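Branched-chain-amino-acid aminotransferase (Pseudomonas sp. UW4, PDB 6JIF) catalyses the pyridoxal-phosphate-dependent, reversible transfer of the amino group between branched-chain amino acids and 2-oxo acids. Local coordinates at residues B[40-45]-B[54-59]; B[147-152]-B[168-173]. All coordinates share one frame; numbering follows the deposited sequence.

Both contacts belong to one antiparallel sheet. Starting from one edge within this chain, the strand order is 50-57, 41-47, 164-174, 143-153; contact 1 is the edge hairpin and contact 2 lies within the next one, their centres about 10 Å apart. Strands 41-47 and 164-174 are the shared seam: Ile169 O lies 2.9 Å from Tyr42 N, a probable hydrogen bond, and Ser168 OG reaches Tyr42 O at 2.7 Å. On the face that carries Arg41, Phe170 and Arg147, the second subunit of the dimer closes in. Contact 2 is the one near the cofactor: the Arg147 side chain comes to about 8 Å from the bound pyridoxal phosphate, whereas contact 1 sits at the surface.

Contact 1: residues B[40-45]-B[54-59]; sequences KRYLSY and GTLTED
With CG held between its backbone N and carbonyl carbon (chi1 58°) and further bends at chi2 and chi3, the Arg41 side chain doubles back over the end of segment 54-59. Its CG rests 4.0 Å from Thr57 CG2, and CD passes 3.2 Å from Asp59 O. The guanidinium is gripped from outside the pair: NH1 binds Thr38 O, and NH2 forms a salt bridge with Glu66 of the second subunit. Leu43 lies on the same face, its CB also touching the Thr57 methyl. Thr57 sets its hydroxyl anti to N (chi1 179°), where OG1 accepts a nearly straight bond from Asp59 N, an ST turn just past the strand. On the opposite face Leu56 CD2 approaches Tyr42 at the ring edge and packs on its CB at 4.1 Å. The tyrosine ring runs on to Gly54, its OH 3.5 Å from Gly54 CA. Helix 117-130 packs against this face. Lys40 NZ and Glu58 OE2, 4.0 Å apart, make a long salt bridge beyond the start of strand 41-45. Between the backbones, Arg41 pairs reciprocally with Thr57 (Arg41 N to Thr57 O 2.9 Å) and Leu43 with Thr55, with Tyr42 and Leu56 as the non-hydrogen-bonded pair between. Four such bonds zip up the two strands, which follow one another through a short connection: an antiparallel beta hairpin, at one margin of the sheet within this chain.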
# COMPACT_ATOMS: atom_id res chain seq x y z
N LYS B 40 11.67 9.71 24.03
CA LYS B 40 10.92 10.78 23.36
C LYS B 40 10.88 10.53 21.86
O LYS B 40 11.85 10.04 21.27
CB LYS B 40 11.52 12.19 23.58
CG LYS B 40 11.88 12.54 24.98
CD LYS B 40 10.80 13.36 25.62
CE LYS B 40 11.36 14.22 26.76
NZ LYS B 40 10.27 14.78 27.56
N ARG B 41 9.81 10.96 21.24
CA ARG B 41 9.74 10.96 19.79
C ARG B 41 9.27 12.33 19.33
O ARG B 41 8.72 13.10 20.11
CB ARG B 41 8.81 9.82 19.21
CG ARG B 41 7.33 9.81 19.67
CD ARG B 41 7.15 9.10 21.01
NE ARG B 41 7.67 7.73 20.91
CZ ARG B 41 8.42 7.13 21.82
NH1 ARG B 41 8.72 7.73 22.97
NH2 ARG B 41 8.88 5.89 21.57
N TYR B 42 9.58 12.64 18.08
CA TYR B 42 9.09 13.86 17.43
C TYR B 42 7.69 13.68 16.85
O TYR B 42 7.36 12.66 16.22
CB TYR B 42 10.06 14.24 16.32
CG TYR B 42 9.74 15.52 15.64
CD1 TYR B 42 10.19 16.70 16.15
CD2 TYR B 42 9.04 15.54 14.44
CE1 TYR B 42 9.92 17.91 15.50
CE2 TYR B 42 8.75 16.74 13.78
CZ TYR B 42 9.20 17.91 14.32
OH TYR B 42 8.97 19.12 13.72
N LEU B 43 6.88 14.73 16.99
CA LEU B 43 5.51 14.70 16.50
C LEU B 43 5.14 16.08 15.97
O LEU B 43 5.26 17.08 16.69
CB LEU B 43 4.55 14.26 17.60
CG LEU B 43 3.06 14.12 17.25
CD1 LEU B 43 2.77 12.98 16.29
CD2 LEU B 43 2.33 13.92 18.56
N SER B 44 4.67 16.14 14.72
CA SER B 44 4.32 17.42 14.11
C SER B 44 3.07 17.24 13.25
O SER B 44 2.97 16.28 12.50
CB SER B 44 5.52 17.96 13.30
OG SER B 44 5.15 19.11 12.53
N TYR B 45 2.11 18.17 13.33
CA TYR B 45 0.87 18.06 12.56
C TYR B 45 0.85 19.02 11.38
O TYR B 45 1.28 20.16 11.50
CB TYR B 45 -0.35 18.36 13.44
CG TYR B 45 -0.61 17.33 14.52
CD1 TYR B 45 -0.01 17.44 15.77
CD2 TYR B 45 -1.47 16.28 14.29
CE1 TYR B 45 -0.26 16.49 16.76
CE2 TYR B 45 -1.74 15.34 15.26
CZ TYR B 45 -1.12 15.43 16.49
OH TYR B 45 -1.39 14.48 17.47
N GLY B 54 6.24 21.40 15.77
CA GLY B 54 6.71 20.13 16.22
C GLY B 54 7.02 20.14 17.71
O GLY B 54 7.32 21.17 18.30
N THR B 55 6.99 18.96 18.30
CA THR B 55 7.24 18.80 19.72
C THR B 55 7.90 17.44 19.95
O THR B 55 7.86 16.56 19.08
CB THR B 55 5.92 18.90 20.49
OG1 THR B 55 6.17 19.07 21.88
CG2 THR B 55 5.07 17.64 20.27
N LEU B 56 8.52 17.28 21.11
CA LEU B 56 8.97 15.96 21.53
C LEU B 56 8.02 15.44 22.59
O LEU B 56 7.76 16.13 23.58
CB LEU B 56 10.41 15.97 22.05
CG LEU B 56 11.53 16.34 21.07
CD1 LEU B 56 12.80 16.59 21.85
CD2 LEU B 56 11.69 15.28 19.98
N THR B 57 7.51 14.22 22.40
CA THR B 57 6.51 13.66 23.31
C THR B 57 6.96 12.29 23.78
O THR B 57 7.74 11.62 23.11
CB THR B 57 5.14 13.56 22.64
OG1 THR B 57 4.19 12.99 23.56
CG2 THR B 57 5.18 12.71 21.38
N GLU B 58 6.48 11.89 24.96
CA GLU B 58 6.76 10.55 25.48
C GLU B 58 5.75 9.51 25.04
O GLU B 58 5.97 8.33 25.29
CB GLU B 58 6.79 10.57 27.00
CG GLU B 58 7.80 11.52 27.54
CD GLU B 58 7.86 11.45 29.05
OE1 GLU B 58 7.94 10.32 29.60
OE2 GLU B 58 7.78 12.52 29.68
N ASP B 59 4.67 9.90 24.39
CA ASP B 59 3.58 8.99 24.06
C ASP B 59 3.91 8.25 22.78
O ASP B 59 3.99 8.87 21.71
CB ASP B 59 2.27 9.79 23.90
CG ASP B 59 1.02 8.90 23.81
OD1 ASP B 59 1.12 7.67 23.96
OD2 ASP B 59 -0.09 9.45 23.61

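Contact 2: residues B[147-152]-B[168-173]; sequences RPFVIG and SIFCIP
Phe170 lays one face of its ring against the aliphatic start of the Arg147 side chain. Arg147 CB sits over the face, 4.0 Å from the Phe170 ring centroid, a CH-pi contact displaced toward the rim, and CG follows at 3.7 Å from Phe170 CZ. The two side chains run side by side in the same direction, but bends at chi2 and chi3 tilt the guanidinium 41° from the ring plane. That polar end is held from beyond the pair: NH2 binds Tyr145 OH, and NH1 the Tyr73 hydroxyl of the second subunit. Phe149 and Phe170 both place CG between backbone N and carbonyl carbon (chi1 58° and 63°), which leans each ring toward the neighbouring strand; the side chains cross at about a right angle, with Phe149 CE1 3.8 Å from Phe170 CD2. Strands 143-153 and 164-174 form an antiparallel hairpin in the interior of the sheet, with Arg147-Phe170 and Phe149-Ser168 as hydrogen-bonded pairs. Phe170 N meets Arg147 O at 3.2 Å from well above the carbonyl plane, while Arg147 N reaches Phe170 O at 2.8 Å almost straight. Ser168 CB lies 3.7 Å from Phe149 CZ, and Ser168 OG is hydrogen-bonded to Tyr42 O on the adjoining strand 41-47. On the other face of the sheet, the Pro148 ring crosses Ile169 obliquely, Pro148 CB to Ile169 CG1 3.7 Å, and both side chains pack against helix 117-130.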
# COMPACT_ATOMS: atom_id res chain seq x y z
N ARG B 147 13.28 6.23 12.64
CA ARG B 147 12.16 5.95 11.76
C ARG B 147 11.27 7.20 11.63
O ARG B 147 10.32 7.39 12.42
CB ARG B 147 11.37 4.74 12.28
CG ARG B 147 10.04 4.45 11.54
CD ARG B 147 10.24 4.26 10.05
NE ARG B 147 11.12 3.11 9.77
CZ ARG B 147 10.72 1.85 9.54
NH1 ARG B 147 9.45 1.51 9.56
NH2 ARG B 147 11.62 0.89 9.30
N PRO B 148 11.57 8.10 10.69
CA PRO B 148 10.60 9.15 10.34
C PRO B 148 9.52 8.58 9.45
O PRO B 148 9.75 7.64 8.69
CB PRO B 148 11.40 10.20 9.56
CG PRO B 148 12.90 9.81 9.77
CD PRO B 148 12.88 8.30 10.03
N PHE B 149 8.32 9.19 9.53
CA PHE B 149 7.22 8.77 8.68
C PHE B 149 6.19 9.89 8.63
O PHE B 149 6.08 10.71 9.53
CB PHE B 149 6.58 7.46 9.17
CG PHE B 149 6.03 7.48 10.60
CD1 PHE B 149 6.88 7.42 11.70
CD2 PHE B 149 4.65 7.46 10.82
CE1 PHE B 149 6.35 7.40 12.99
CE2 PHE B 149 4.11 7.46 12.13
CZ PHE B 149 4.97 7.41 13.21
N VAL B 150 5.47 9.92 7.52
CA VAL B 150 4.40 10.88 7.30
C VAL B 150 3.14 10.07 6.95
O VAL B 150 3.21 9.11 6.17
CB VAL B 150 4.73 11.87 6.18
CG1 VAL B 150 3.54 12.84 5.98
CG2 VAL B 150 5.99 12.65 6.52
N ILE B 151 2.01 10.41 7.59
CA ILE B 151 0.78 9.63 7.41
C ILE B 151 -0.43 10.57 7.28
O ILE B 151 -0.49 11.59 7.98
CB ILE B 151 0.58 8.65 8.58
CG1 ILE B 151 0.57 9.34 9.92
CG2 ILE B 151 1.54 7.46 8.50
CD1 ILE B 151 -0.09 8.44 10.96
N GLY B 152 -1.40 10.19 6.45
CA GLY B 152 -2.65 10.95 6.29
C GLY B 152 -3.62 10.62 7.41
O GLY B 152 -3.90 9.45 7.68
N SER B 168 6.21 12.16 12.09
CA SER B 168 6.73 11.77 13.38
C SER B 168 8.05 11.02 13.18
O SER B 168 8.35 10.50 12.11
CB SER B 168 5.66 10.93 14.12
OG SER B 168 6.07 10.41 15.38
N ILE B 169 8.87 11.01 14.22
CA ILE B 169 10.13 10.26 14.16
C ILE B 169 10.30 9.58 15.52
O ILE B 169 10.40 10.27 16.54
CB ILE B 169 11.38 11.13 13.86
CG1 ILE B 169 11.12 12.11 12.70
CG2 ILE B 169 12.67 10.25 13.67
CD1 ILE B 169 12.18 13.15 12.56
N PHE B 170 10.40 8.25 15.52
CA PHE B 170 10.84 7.59 16.74
C PHE B 170 12.18 6.92 16.49
O PHE B 170 12.65 6.84 15.35
CB PHE B 170 9.78 6.60 17.29
CG PHE B 170 9.46 5.44 16.40
CD1 PHE B 170 10.21 4.27 16.46
CD2 PHE B 170 8.32 5.47 15.57
CE1 PHE B 170 9.91 3.16 15.67
CE2 PHE B 170 8.05 4.34 14.77
CZ PHE B 170 8.85 3.20 14.82
N CYS B 171 12.85 6.50 17.56
CA CYS B 171 14.14 5.83 17.42
C CYS B 171 14.15 4.56 18.26
O CYS B 171 13.33 4.35 19.16
CB CYS B 171 15.31 6.77 17.80
SG CYS B 171 15.45 7.22 19.52
N ILE B 172 15.08 3.68 17.92
CA ILE B 172 15.29 2.42 18.66
C ILE B 172 16.77 2.07 18.63
O ILE B 172 17.42 2.30 17.60
CB ILE B 172 14.48 1.24 18.07
CG1 ILE B 172 14.75 1.08 16.57
CG2 ILE B 172 13.01 1.40 18.31
CD1 ILE B 172 14.29 -0.27 16.10
N PRO B 173 17.35 1.53 19.71
CA PRO B 173 18.71 1.02 19.63
C PRO B 173 18.69 -0.28 18.83
O PRO B 173 17.76 -1.08 18.92
CB PRO B 173 19.06 0.76 21.10
CG PRO B 173 17.73 0.36 21.70
CD PRO B 173 16.74 1.30 21.04